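Side-chain contacts in DegT/DnrJ/EryC1/StrS aminotransferase (Brucella abortus 2308, PDB 4QGR), which probably transfers amino groups as a pyridoxal 5'-phosphate-dependent aminotransferase: residues R18-N23 with L260-E265; P143-L146 with S152-R155; R272-A277 with L354-H359; Q313-P318 with Q367-G372; P326-T331 with G341-S346. All coordinates share one frame; numbering follows the deposited sequence.

Interaction 1: R18-N23 with L260-E265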
# COMPACT_ATOMS: atom_id res chain seq x y z
N ARG A 18 20.86 5.23 -12.84
CA ARG A 18 21.53 4.72 -11.67
C ARG A 18 23.04 4.91 -11.82
O ARG A 18 23.72 5.23 -10.84
CB ARG A 18 21.16 3.26 -11.43
CG ARG A 18 21.71 2.70 -10.13
CD ARG A 18 21.23 1.29 -9.85
NE ARG A 18 22.00 0.32 -10.60
CZ ARG A 18 23.25 -0.08 -10.27
NH1 ARG A 18 23.91 0.35 -9.18
NH2 ARG A 18 23.88 -0.96 -11.05
N ALA A 19 23.57 4.64 -13.02
CA ALA A 19 25.03 4.81 -13.21
C ALA A 19 25.49 6.23 -12.83
O ALA A 19 26.60 6.43 -12.25
CB ALA A 19 25.44 4.47 -14.63
N ARG A 20 24.66 7.23 -13.16
CA ARG A 20 25.01 8.62 -12.95
C ARG A 20 25.25 8.93 -11.46
O ARG A 20 26.13 9.75 -11.06
CB ARG A 20 23.90 9.49 -13.50
CG ARG A 20 24.13 10.97 -13.37
CD ARG A 20 22.89 11.72 -13.77
NE ARG A 20 23.01 13.17 -13.67
CZ ARG A 20 22.20 14.01 -14.30
NH1 ARG A 20 21.24 13.53 -15.06
NH2 ARG A 20 22.42 15.30 -14.24
N ILE A 21 24.48 8.27 -10.61
CA ILE A 21 24.49 8.55 -9.18
C ILE A 21 24.64 7.24 -8.40
O ILE A 21 24.16 7.10 -7.29
CB ILE A 21 23.23 9.33 -8.73
CG1 ILE A 21 21.93 8.71 -9.26
CG2 ILE A 21 23.26 10.79 -9.18
CD1 ILE A 21 20.69 9.18 -8.54
N GLU A 22 25.39 6.31 -8.98
CA GLU A 22 25.51 4.96 -8.45
C GLU A 22 25.96 4.89 -6.99
O GLU A 22 25.35 4.24 -6.12
CB GLU A 22 26.46 4.17 -9.39
CG GLU A 22 26.75 2.76 -8.88
CD GLU A 22 27.71 1.94 -9.74
OE1 GLU A 22 27.98 2.29 -10.89
OE2 GLU A 22 28.20 0.92 -9.23
N ASN A 23 27.10 5.52 -6.71
CA ASN A 23 27.63 5.48 -5.37
C ASN A 23 26.83 6.27 -4.35
O ASN A 23 26.74 5.85 -3.20
CB ASN A 23 29.09 5.94 -5.39
CG ASN A 23 29.95 4.98 -6.15
OD1 ASN A 23 30.39 3.96 -5.59
ND2 ASN A 23 30.25 5.31 -7.41
N LEU A 260 16.67 15.76 -10.69
CA LEU A 260 15.41 15.85 -11.45
C LEU A 260 15.37 17.10 -12.34
O LEU A 260 14.99 17.02 -13.51
CB LEU A 260 14.21 15.82 -10.49
CG LEU A 260 12.82 15.93 -11.11
CD1 LEU A 260 12.56 14.77 -12.05
CD2 LEU A 260 11.76 15.98 -10.02
N GLU A 261 15.75 18.24 -11.81
CA GLU A 261 15.66 19.46 -12.62
C GLU A 261 16.53 19.39 -13.86
O GLU A 261 16.08 19.77 -14.91
CB GLU A 261 15.96 20.72 -11.79
CG GLU A 261 15.80 22.01 -12.57
CD GLU A 261 14.38 22.38 -12.95
OE1 GLU A 261 13.42 21.72 -12.53
OE2 GLU A 261 14.22 23.35 -13.73
N ASP A 262 17.75 18.87 -13.76
CA ASP A 262 18.61 18.74 -14.95
C ASP A 262 18.00 17.72 -15.95
O ASP A 262 17.99 17.92 -17.17
CB ASP A 262 20.03 18.34 -14.53
CG ASP A 262 20.97 18.33 -15.67
OD1 ASP A 262 21.40 19.42 -16.08
OD2 ASP A 262 21.33 17.24 -16.14
N GLU A 263 17.48 16.62 -15.40
CA GLU A 263 16.76 15.65 -16.21
C GLU A 263 15.54 16.24 -16.95
O GLU A 263 15.24 15.81 -18.06
CB GLU A 263 16.27 14.49 -15.35
CG GLU A 263 17.39 13.55 -14.95
CD GLU A 263 16.91 12.36 -14.15
OE1 GLU A 263 15.79 12.42 -13.56
OE2 GLU A 263 17.61 11.32 -14.12
N MET A 264 14.82 17.15 -16.29
CA MET A 264 13.71 17.89 -16.95
C MET A 264 14.20 18.77 -18.11
O MET A 264 13.56 18.82 -19.18
CB MET A 264 12.92 18.72 -15.93
CG MET A 264 12.05 17.82 -15.06
SD MET A 264 10.73 17.03 -16.00
CE MET A 264 10.66 15.39 -15.32
N GLU A 265 15.37 19.38 -17.94
CA GLU A 265 15.95 20.12 -19.07
C GLU A 265 16.23 19.17 -20.22
O GLU A 265 15.97 19.50 -21.40
CB GLU A 265 17.21 20.89 -18.64
CG GLU A 265 16.89 21.93 -17.57
CD GLU A 265 18.14 22.53 -16.92
OE1 GLU A 265 19.27 22.19 -17.33
OE2 GLU A 265 17.98 23.37 -16.00
O HOH W 1 19.91 14.99 -17.23
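Arg20 reaches Asp262 with a nearly straight chain: chi1 is -179°, and the chain stays extended from CG to NE. It spans the wide gap between two helices, whose nearest CA atoms here, those of Arg20 and Glu263, are 11.3 Å apart. Asp262 CB points toward the arginine, and its CG lies beside its own carbonyl carbon. The two ends form a salt bridge, with Arg20 NH2 2.9 Å from Asp262 OD2. The oxygen lies close to the guanidinium plane, at its edge. The guanidinium and carboxylate planes are almost perpendicular. The N-H meets OD2 from above the carboxylate plane. The N-H...O angle is 154°. A water closes a second route between the same groups. It accepts from Arg20 NH1 at 2.9 Å and donates to Asp262 OD2 at 2.9 Å. Asp262 OD2 is therefore gripped twice.

Glu263 adds softer packing, its CG resting 3.9 Å from Arg20 NH1. Its OE2 is 4.4 Å from Arg20 NH1, but well out of the guanidinium plane. That pair is an attraction of charges alone. Glu263 OE2 is instead hydrogen-bonded to Tyr361 and Gln17. Tyr361 OH also bonds to Arg20 NH1, linking the arginine and the glutamate through one hydroxyl.

Asp262 and Arg20 are exposed, whereas Glu263 is buried. The contact ties the end of the N-terminal helix 14-20 to the middle of the long helix 247-278. Ile21, just before helix 22-35, packs on Glu255 and Ile259 of that same long helix.

Interaction 2: P143-L146 with S152-R155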
# COMPACT_ATOMS: atom_id res chain seq x y z
N PRO A 143 -8.82 15.47 -12.62
CA PRO A 143 -8.09 15.62 -13.86
C PRO A 143 -6.75 14.90 -13.77
O PRO A 143 -6.16 14.79 -12.67
CB PRO A 143 -7.88 17.14 -13.98
CG PRO A 143 -8.73 17.75 -12.93
CD PRO A 143 -8.81 16.70 -11.84
N VAL A 144 -6.26 14.43 -14.92
CA VAL A 144 -4.95 13.78 -15.01
C VAL A 144 -4.02 14.61 -15.85
O VAL A 144 -4.42 15.14 -16.89
CB VAL A 144 -5.08 12.37 -15.63
CG1 VAL A 144 -3.73 11.71 -15.75
CG2 VAL A 144 -6.04 11.52 -14.79
N ASP A 145 -2.78 14.74 -15.40
CA ASP A 145 -1.78 15.39 -16.21
C ASP A 145 -1.15 14.32 -17.09
O ASP A 145 -0.12 13.79 -16.76
CB ASP A 145 -0.72 16.01 -15.34
CG ASP A 145 -1.27 17.02 -14.36
OD1 ASP A 145 -2.25 17.73 -14.70
OD2 ASP A 145 -0.70 17.13 -13.24
N LEU A 146 -1.81 13.94 -18.19
CA LEU A 146 -1.42 12.71 -18.87
C LEU A 146 -0.08 12.88 -19.56
O LEU A 146 0.15 13.86 -20.21
CB LEU A 146 -2.49 12.22 -19.87
CG LEU A 146 -2.39 10.74 -20.26
CD1 LEU A 146 -2.63 9.84 -19.05
CD2 LEU A 146 -3.37 10.35 -21.35
N SER A 152 -6.00 21.43 -17.89
CA SER A 152 -6.42 22.83 -18.01
C SER A 152 -7.05 23.34 -16.75
O SER A 152 -8.26 23.48 -16.69
CB SER A 152 -7.37 23.00 -19.18
OG SER A 152 -6.63 22.81 -20.37
N TYR A 153 -6.23 23.58 -15.72
CA TYR A 153 -6.76 23.78 -14.37
C TYR A 153 -7.58 25.06 -14.19
O TYR A 153 -8.49 25.06 -13.34
CB TYR A 153 -5.64 23.69 -13.29
CG TYR A 153 -5.21 22.25 -13.20
CD1 TYR A 153 -6.03 21.32 -12.54
CD2 TYR A 153 -4.05 21.79 -13.80
CE1 TYR A 153 -5.70 19.97 -12.47
CE2 TYR A 153 -3.72 20.43 -13.75
CZ TYR A 153 -4.56 19.54 -13.10
OH TYR A 153 -4.31 18.16 -13.05
N ASN A 154 -7.32 26.10 -14.96
CA ASN A 154 -8.12 27.34 -14.76
C ASN A 154 -9.55 27.11 -15.16
O ASN A 154 -10.46 27.41 -14.39
CB ASN A 154 -7.55 28.53 -15.48
CG ASN A 154 -6.13 28.81 -15.07
OD1 ASN A 154 -5.71 28.50 -13.94
ND2 ASN A 154 -5.36 29.31 -16.00
N ARG A 155 -9.77 26.54 -16.34
CA ARG A 155 -11.14 26.27 -16.77
C ARG A 155 -11.83 25.17 -15.92
O ARG A 155 -13.04 25.25 -15.65
CB ARG A 155 -11.17 25.96 -18.25
CG ARG A 155 -10.63 27.14 -19.06
CD ARG A 155 -10.59 26.85 -20.54
NE ARG A 155 -11.95 26.81 -21.04
CZ ARG A 155 -12.35 26.10 -22.09
NH1 ARG A 155 -11.48 25.37 -22.78
NH2 ARG A 155 -13.63 26.13 -22.44
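Asp145 OD1 is gripped by two donors, the hydroxyl of Tyr153 and the backbone N of Ala151. The tyrosine bond is short: Tyr153 OH donates to Asp145 OD1 at 2.7 Å. Asp145 OD1 lies in the plane of the ring, at its edge, and is also only 3.2 Å from Tyr153 CE2. The carboxylate is turned 84° against the ring, and the hydroxyl meets OD1 from above the carboxylate plane. Pro143 packs obliquely against the other side of the phenol. Its CG is 3.8 Å from Tyr153 CE1, and its CB is 3.8 Å from Tyr153 OH.

Asp145 is the centre of an inverse gamma turn. Its chi1 of -58° sets CG beside the backbone N, and from there OD1 reaches the tyrosine hydroxyl. The turn lies in the loop after strand 137-141, and Tyr153 starts helix 153-163. Contact and loop thus form part of a beta-alpha connection of the large-domain sheet. Val144, between the two touching residues, contacts the bound pyridoxal phosphate. The Tyr153 ring also stacks with Phe187.

The second oxygen, Asp145 OD2, is hydrogen-bonded to Ser174 and lies close to Glu169 OE2. All three touching residues are buried. Two donors on OD1 and the hydrogen bond between OD2 and Ser174 would offset much of the cost of burying this carboxylate. The nearby glutamate may still raise the proton affinity of the acidic pair.

Interaction 3: R272-A277 with L354-H359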
# COMPACT_ATOMS: atom_id res chain seq x y z
N ARG A 272 11.62 18.20 -27.85
CA ARG A 272 11.59 19.24 -28.90
C ARG A 272 12.28 18.74 -30.16
O ARG A 272 11.83 19.00 -31.27
CB ARG A 272 12.21 20.56 -28.39
CG ARG A 272 11.28 21.27 -27.41
CD ARG A 272 11.85 22.59 -26.87
NE ARG A 272 10.97 23.20 -25.87
CZ ARG A 272 9.87 23.92 -26.14
NH1 ARG A 272 9.48 24.14 -27.39
NH2 ARG A 272 9.14 24.42 -25.15
N ARG A 273 13.35 18.00 -29.98
CA ARG A 273 14.06 17.42 -31.12
C ARG A 273 13.18 16.39 -31.85
O ARG A 273 13.14 16.39 -33.10
CB ARG A 273 15.41 16.85 -30.71
CG ARG A 273 16.34 16.55 -31.88
CD ARG A 273 17.76 16.40 -31.36
NE ARG A 273 18.70 16.21 -32.47
CZ ARG A 273 19.13 15.04 -32.93
NH1 ARG A 273 18.75 13.89 -32.38
NH2 ARG A 273 19.99 15.02 -33.94
N TYR A 274 12.47 15.53 -31.13
CA TYR A 274 11.51 14.65 -31.81
C TYR A 274 10.44 15.47 -32.54
O TYR A 274 10.08 15.16 -33.68
CB TYR A 274 10.76 13.78 -30.82
CG TYR A 274 11.33 12.44 -30.38
CD1 TYR A 274 11.82 11.49 -31.30
CD2 TYR A 274 11.25 12.08 -29.03
CE1 TYR A 274 12.26 10.25 -30.87
CE2 TYR A 274 11.67 10.85 -28.58
CZ TYR A 274 12.17 9.92 -29.51
OH TYR A 274 12.55 8.68 -29.07
N ASN A 275 9.89 16.47 -31.86
CA ASN A 275 8.74 17.20 -32.43
C ASN A 275 9.13 17.86 -33.76
O ASN A 275 8.42 17.70 -34.75
CB ASN A 275 8.16 18.24 -31.47
CG ASN A 275 7.34 17.61 -30.33
OD1 ASN A 275 7.02 16.41 -30.34
ND2 ASN A 275 6.96 18.43 -29.37
N GLU A 276 10.28 18.53 -33.78
CA GLU A 276 10.73 19.24 -34.99
C GLU A 276 11.06 18.27 -36.12
O GLU A 276 10.82 18.56 -37.27
CB GLU A 276 11.92 20.17 -34.67
CG GLU A 276 11.49 21.35 -33.80
CD GLU A 276 10.34 22.18 -34.42
OE1 GLU A 276 10.41 22.51 -35.63
OE2 GLU A 276 9.36 22.49 -33.70
N ALA A 277 11.56 17.08 -35.78
CA ALA A 277 12.00 16.15 -36.82
C ALA A 277 10.85 15.31 -37.36
O ALA A 277 10.93 14.81 -38.49
CB ALA A 277 13.10 15.24 -36.28
N LEU A 354 1.07 5.97 -30.12
CA LEU A 354 2.25 5.17 -29.80
C LEU A 354 3.24 6.00 -29.02
O LEU A 354 3.43 7.17 -29.33
CB LEU A 354 2.89 4.68 -31.09
CG LEU A 354 4.07 3.69 -30.91
CD1 LEU A 354 3.62 2.41 -30.23
CD2 LEU A 354 4.73 3.39 -32.25
N SER A 355 3.81 5.43 -27.95
CA SER A 355 4.82 6.11 -27.17
C SER A 355 6.24 5.61 -27.51
O SER A 355 6.45 4.42 -27.71
CB SER A 355 4.54 5.99 -25.68
OG SER A 355 3.23 6.49 -25.39
N LEU A 356 7.16 6.54 -27.68
CA LEU A 356 8.54 6.27 -28.15
C LEU A 356 9.52 6.32 -26.97
O LEU A 356 9.20 6.91 -25.93
CB LEU A 356 8.97 7.34 -29.17
CG LEU A 356 8.01 7.56 -30.33
CD1 LEU A 356 8.58 8.60 -31.30
CD2 LEU A 356 7.80 6.22 -31.05
N PRO A 357 10.71 5.74 -27.10
CA PRO A 357 11.69 5.86 -26.04
C PRO A 357 11.85 7.31 -25.59
O PRO A 357 11.96 8.21 -26.40
CB PRO A 357 12.97 5.33 -26.68
CG PRO A 357 12.46 4.32 -27.69
CD PRO A 357 11.23 4.96 -28.25
N MET A 358 11.80 7.53 -24.30
CA MET A 358 11.82 8.88 -23.76
C MET A 358 12.36 8.81 -22.36
O MET A 358 11.75 8.23 -21.50
CB MET A 358 10.43 9.46 -23.73
CG MET A 358 10.36 10.80 -22.96
SD MET A 358 11.57 12.11 -23.39
CE MET A 358 10.96 12.43 -24.97
N HIS A 359 13.56 9.34 -22.18
CA HIS A 359 14.20 9.44 -20.87
C HIS A 359 15.38 10.41 -21.01
O HIS A 359 15.77 10.74 -22.14
CB HIS A 359 14.65 8.06 -20.36
CG HIS A 359 15.51 7.29 -21.30
ND1 HIS A 359 16.87 7.43 -21.36
CD2 HIS A 359 15.20 6.40 -22.28
CE1 HIS A 359 17.37 6.62 -22.26
NE2 HIS A 359 16.38 5.98 -22.84
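The ring of Tyr274 has Leu356 on one face and two groups at its edge, Pro357 O and the methyl of Met358. The contact belongs to the smaller C-terminal domain of a fold type I aminotransferase. There the far end of the long helix 247-278 packs against strand 353-356 and the loop that follows it. That strand pairs in antiparallel fashion with strand 298-301.

Leu356 CD1 makes a CH-pi contact, 4.3 Å from the centroid of the Tyr274 ring and offset toward the rim. With chi1 at -53° and CD1 extended beyond, the leucine places this methyl over the face. Its CB also touches the hydroxyl, with Leu356 CB 3.8 Å from Tyr274 OH. At the edge, Met358 CE is 4.0 Å from Tyr274 CE2. The methionine chain is bent at both chi2 and chi3, which folds its methyl back to lie alongside the ring.

The ring is further enclosed by neighbours. Tyr298 of strand 298-301 stacks with it, and Gln367 and Ile370 of helix 364-377 touch it. Leu356 and Met358 also rest on Tyr298, so one small cluster joins the helices to the two-stranded sheet. All four touching residues are buried.

The hydroxyl would be costly to bury without a partner, and the backbone supplies one at Pro357. Tyr274 OH donates to Pro357 O at 2.8 Å, in the carbonyl plane and on a lone pair, with a C=O...donor angle of 142°.

Interaction 4: Q313-P318 with Q367-G372; sequences QAEGIP and QDKIIG
Ile317 lays both its branches against Ile370. Its CG2 is 3.9 Å from Ile370 CG1, and its CD1 reaches the helix backbone, 4.0 Å from Ile370 CA. The two side chains cross obliquely. In each isoleucine CG1 stands beside the backbone N. Both are buried, and Met9 covers them as well. Ile317 also touches Val373, one turn further along helix 364-377.

Next to this apolar pair lies a polar one at the surface. Lys369 is fully extended from CA to NZ, with chi1 at -174°, and so carries its amino group across to the other segment. There Lys369 NZ donates to the backbone oxygen Glu315 O at 2.7 Å. The C=O...donor angle of 164° puts the nitrogen nearly in line with the carbonyl.

That carbonyl lies just past the end of helix 305-314, which closes in a Schellman motif. Gly316, with its positive phi, is the C-prime residue. Gly316 N bonds to Gln313 O, and Ile317 N to Leu312 O. The lysine thus brings positive charge to the C-terminal end of a helix, where the helix dipole would probably welcome it.

A water binds the same amino group, accepting from Lys369 NZ at 2.6 Å. It also donates a weak bond to Gly316 O at 3.0 Å. The Glu315 carboxylate may add a weak, longer-range attraction, its OE1 lying 4.8 Å from Lys369 NZ.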
# COMPACT_ATOMS: atom_id res chain seq x y z
N GLN A 313 10.34 -2.19 -33.83
CA GLN A 313 10.88 -3.35 -33.12
C GLN A 313 11.85 -4.17 -33.99
O GLN A 313 12.84 -4.66 -33.47
CB GLN A 313 9.81 -4.28 -32.61
CG GLN A 313 10.40 -5.17 -31.53
CD GLN A 313 9.46 -6.23 -31.05
OE1 GLN A 313 8.30 -5.96 -30.79
NE2 GLN A 313 9.98 -7.45 -30.87
N ALA A 314 11.57 -4.28 -35.29
CA ALA A 314 12.49 -4.98 -36.20
C ALA A 314 13.86 -4.28 -36.24
O ALA A 314 14.87 -4.92 -36.47
CB ALA A 314 11.90 -5.10 -37.60
N GLU A 315 13.88 -2.97 -36.00
CA GLU A 315 15.13 -2.21 -35.93
C GLU A 315 15.64 -2.07 -34.51
O GLU A 315 16.53 -1.27 -34.25
CB GLU A 315 14.94 -0.82 -36.54
CG GLU A 315 14.70 -0.81 -38.04
CD GLU A 315 15.90 -1.25 -38.84
OE1 GLU A 315 17.06 -1.04 -38.39
OE2 GLU A 315 15.68 -1.87 -39.90
N GLY A 316 15.12 -2.87 -33.58
CA GLY A 316 15.63 -2.87 -32.20
C GLY A 316 15.16 -1.71 -31.35
O GLY A 316 15.80 -1.37 -30.33
N ILE A 317 14.04 -1.10 -31.73
CA ILE A 317 13.52 0.07 -31.00
C ILE A 317 12.23 -0.34 -30.30
O ILE A 317 11.27 -0.73 -30.96
CB ILE A 317 13.29 1.26 -31.97
CG1 ILE A 317 14.61 1.70 -32.60
CG2 ILE A 317 12.60 2.40 -31.25
CD1 ILE A 317 14.45 2.38 -33.95
N PRO A 318 12.22 -0.29 -28.96
CA PRO A 318 10.98 -0.58 -28.22
C PRO A 318 10.01 0.59 -28.30
O PRO A 318 10.45 1.76 -28.43
CB PRO A 318 11.47 -0.76 -26.79
CG PRO A 318 12.66 0.16 -26.71
CD PRO A 318 13.33 0.03 -28.03
N GLN A 367 18.33 8.67 -30.82
CA GLN A 367 17.24 9.48 -31.31
C GLN A 367 17.24 9.60 -32.83
O GLN A 367 16.21 9.43 -33.47
CB GLN A 367 17.24 10.85 -30.65
CG GLN A 367 15.98 11.62 -30.90
CD GLN A 367 15.78 12.77 -29.93
OE1 GLN A 367 16.72 13.39 -29.47
NE2 GLN A 367 14.53 13.06 -29.62
N ASP A 368 18.41 9.87 -33.42
CA ASP A 368 18.50 9.92 -34.88
C ASP A 368 18.01 8.63 -35.53
O ASP A 368 17.38 8.66 -36.56
CB ASP A 368 19.94 10.19 -35.33
CG ASP A 368 20.42 11.61 -34.99
OD1 ASP A 368 19.59 12.47 -34.61
OD2 ASP A 368 21.63 11.85 -35.08
N LYS A 369 18.35 7.50 -34.94
CA LYS A 369 17.99 6.21 -35.49
C LYS A 369 16.47 6.06 -35.44
O LYS A 369 15.83 5.63 -36.43
CB LYS A 369 18.66 5.09 -34.71
CG LYS A 369 18.44 3.72 -35.32
CD LYS A 369 18.74 2.60 -34.33
CE LYS A 369 18.84 1.28 -35.09
NZ LYS A 369 18.90 0.11 -34.16
N ILE A 370 15.90 6.45 -34.31
CA ILE A 370 14.46 6.36 -34.13
C ILE A 370 13.78 7.26 -35.16
O ILE A 370 12.88 6.83 -35.87
CB ILE A 370 14.04 6.73 -32.69
CG1 ILE A 370 14.58 5.72 -31.66
CG2 ILE A 370 12.53 6.80 -32.56
CD1 ILE A 370 14.66 6.23 -30.25
N ILE A 371 14.21 8.51 -35.24
CA ILE A 371 13.66 9.43 -36.23
C ILE A 371 13.74 8.83 -37.64
O ILE A 371 12.80 8.92 -38.41
CB ILE A 371 14.35 10.82 -36.15
CG1 ILE A 371 13.81 11.57 -34.94
CG2 ILE A 371 14.13 11.66 -37.41
CD1 ILE A 371 14.74 12.65 -34.43
N GLY A 372 14.87 8.23 -37.95
CA GLY A 372 15.10 7.71 -39.29
C GLY A 372 14.12 6.60 -39.63
O GLY A 372 13.65 6.50 -40.75
O HOH W 2 18.18 0.01 -31.63

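Interaction 5: P326-T331 with G341-S346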
# COMPACT_ATOMS: atom_id res chain seq x y z
N PRO A 326 -9.38 2.12 -23.24
CA PRO A 326 -9.79 3.15 -22.24
C PRO A 326 -10.67 2.55 -21.16
O PRO A 326 -11.31 1.54 -21.37
CB PRO A 326 -10.53 4.18 -23.09
CG PRO A 326 -11.10 3.39 -24.22
CD PRO A 326 -10.05 2.32 -24.53
N LEU A 327 -10.67 3.16 -20.00
CA LEU A 327 -11.33 2.61 -18.86
C LEU A 327 -12.79 2.30 -19.08
O LEU A 327 -13.27 1.28 -18.59
CB LEU A 327 -11.15 3.54 -17.64
CG LEU A 327 -9.68 3.73 -17.22
CD1 LEU A 327 -9.64 4.45 -15.86
CD2 LEU A 327 -8.87 2.43 -17.11
N HIS A 328 -13.50 3.17 -19.79
CA HIS A 328 -14.93 3.00 -19.90
C HIS A 328 -15.29 1.75 -20.70
O HIS A 328 -16.45 1.33 -20.68
CB HIS A 328 -15.62 4.22 -20.50
CG HIS A 328 -15.44 4.37 -21.97
ND1 HIS A 328 -14.24 4.76 -22.54
CD2 HIS A 328 -16.30 4.19 -23.00
CE1 HIS A 328 -14.38 4.84 -23.85
NE2 HIS A 328 -15.62 4.50 -24.15
N LEU A 329 -14.33 1.19 -21.41
CA LEU A 329 -14.58 -0.04 -22.15
C LEU A 329 -14.10 -1.27 -21.41
O LEU A 329 -14.34 -2.39 -21.89
CB LEU A 329 -13.95 0.02 -23.54
CG LEU A 329 -14.51 1.11 -24.44
CD1 LEU A 329 -13.66 1.09 -25.70
CD2 LEU A 329 -16.00 1.03 -24.73
N GLN A 330 -13.44 -1.11 -20.27
CA GLN A 330 -12.96 -2.28 -19.54
C GLN A 330 -14.07 -2.82 -18.69
O GLN A 330 -14.93 -2.08 -18.22
CB GLN A 330 -11.73 -1.96 -18.68
CG GLN A 330 -10.52 -1.55 -19.52
CD GLN A 330 -9.26 -1.38 -18.72
OE1 GLN A 330 -9.07 -2.05 -17.71
NE2 GLN A 330 -8.39 -0.46 -19.17
N THR A 331 -14.04 -4.13 -18.49
CA THR A 331 -15.08 -4.87 -17.79
C THR A 331 -15.45 -4.28 -16.46
O THR A 331 -16.65 -4.18 -16.12
CB THR A 331 -14.69 -6.38 -17.64
OG1 THR A 331 -14.48 -6.95 -18.94
CG2 THR A 331 -15.73 -7.19 -16.91
N GLY A 341 -22.72 12.66 -25.03
CA GLY A 341 -22.02 12.67 -26.28
C GLY A 341 -21.06 11.51 -26.46
O GLY A 341 -20.59 11.28 -27.56
N GLY A 342 -20.77 10.79 -25.38
CA GLY A 342 -19.90 9.64 -25.45
C GLY A 342 -18.44 10.06 -25.47
O GLY A 342 -18.13 11.22 -25.27
N LEU A 343 -17.56 9.12 -25.78
CA LEU A 343 -16.10 9.33 -25.65
C LEU A 343 -15.38 8.94 -26.94
O LEU A 343 -14.56 8.03 -26.94
CB LEU A 343 -15.60 8.50 -24.47
CG LEU A 343 -16.44 8.63 -23.20
CD1 LEU A 343 -16.09 7.56 -22.15
CD2 LEU A 343 -16.21 10.02 -22.69
N PRO A 344 -15.67 9.66 -28.06
CA PRO A 344 -15.10 9.23 -29.34
C PRO A 344 -13.58 9.33 -29.40
O PRO A 344 -12.94 8.47 -30.05
CB PRO A 344 -15.77 10.15 -30.38
CG PRO A 344 -16.20 11.34 -29.61
CD PRO A 344 -16.61 10.78 -28.24
N VAL A 345 -13.01 10.34 -28.74
CA VAL A 345 -11.54 10.52 -28.79
C VAL A 345 -10.90 9.36 -28.02
O VAL A 345 -10.00 8.67 -28.53
CB VAL A 345 -11.10 11.89 -28.23
CG1 VAL A 345 -9.60 12.03 -28.24
CG2 VAL A 345 -11.73 13.04 -29.01
N SER A 346 -11.35 9.13 -26.80
CA SER A 346 -10.84 8.02 -26.01
C SER A 346 -10.98 6.67 -26.75
O SER A 346 -10.11 5.78 -26.63
CB SER A 346 -11.59 7.94 -24.69
OG SER A 346 -11.33 9.10 -23.88
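This is a buried packing contact between a 3-10 turn, residues 327-329, and the start of the short helix 344-348. The main element is a CH-pi contact. Leu343 CD1 sits over the centre of the His328 ring, 3.3 Å from its centroid and 12° off the ring normal. The fit is tight, with Leu343 CD1 3.3 Å from His328 CG. On the opposite ring face lies CG of Leu329, the next residue in the turn. The imidazole is therefore sandwiched between two leucines.

The histidine turns CG into the crowded position between its backbone N and carbonyl carbon, chi1 75°. The ring nitrogens are held outside the two segments, ND1 by Ser89 and NE2 by Glu347. These two bonds fix the rotation of the ring under the leucine methyl.

Pro326 covers the backbone of the helix, its CG 3.5 Å from Ser346 O. That carbonyl oxygen is buried with no polar partner in the model. Ser346 CB also reaches the ring, 4.3 Å from His328 CE1, while Ser346 OG bonds to Asp110.

His328 and Leu343 both rest on Phe108 of strand 105-109. Gln330 and Thr331, further along, are hydrogen-bonded to Asn236 and Asp235 of the second subunit. The packing is that of a loop and short helix laid against the edge region of the large-domain sheet of a fold type I, pyridoxal phosphate-dependent enzyme.

How the interactions relate
Interactions 2, 3 and 5 are buried, while 1 and 4 are only partly so. The difference shows in their chemistry. The two partly buried contacts use long basic side chains and bridging waters beside their packing. The buried ones centre on aromatic rings. In 2 and 3 a tyrosine hydroxyl bonds across the contact, whereas in 5 the histidine nitrogens bond to residues outside the segments. Interactions 1 and 3 both use helix 247-278, the centres of the two contacts being about 20 Å apart. Interactions 3 and 4 touch directly, through the salt bridge Arg273 to Asp368. The 143-146 segment of interaction 2 also touches the cofactor, through Val144. Interaction 5 lies across the chain's centre from interaction 1.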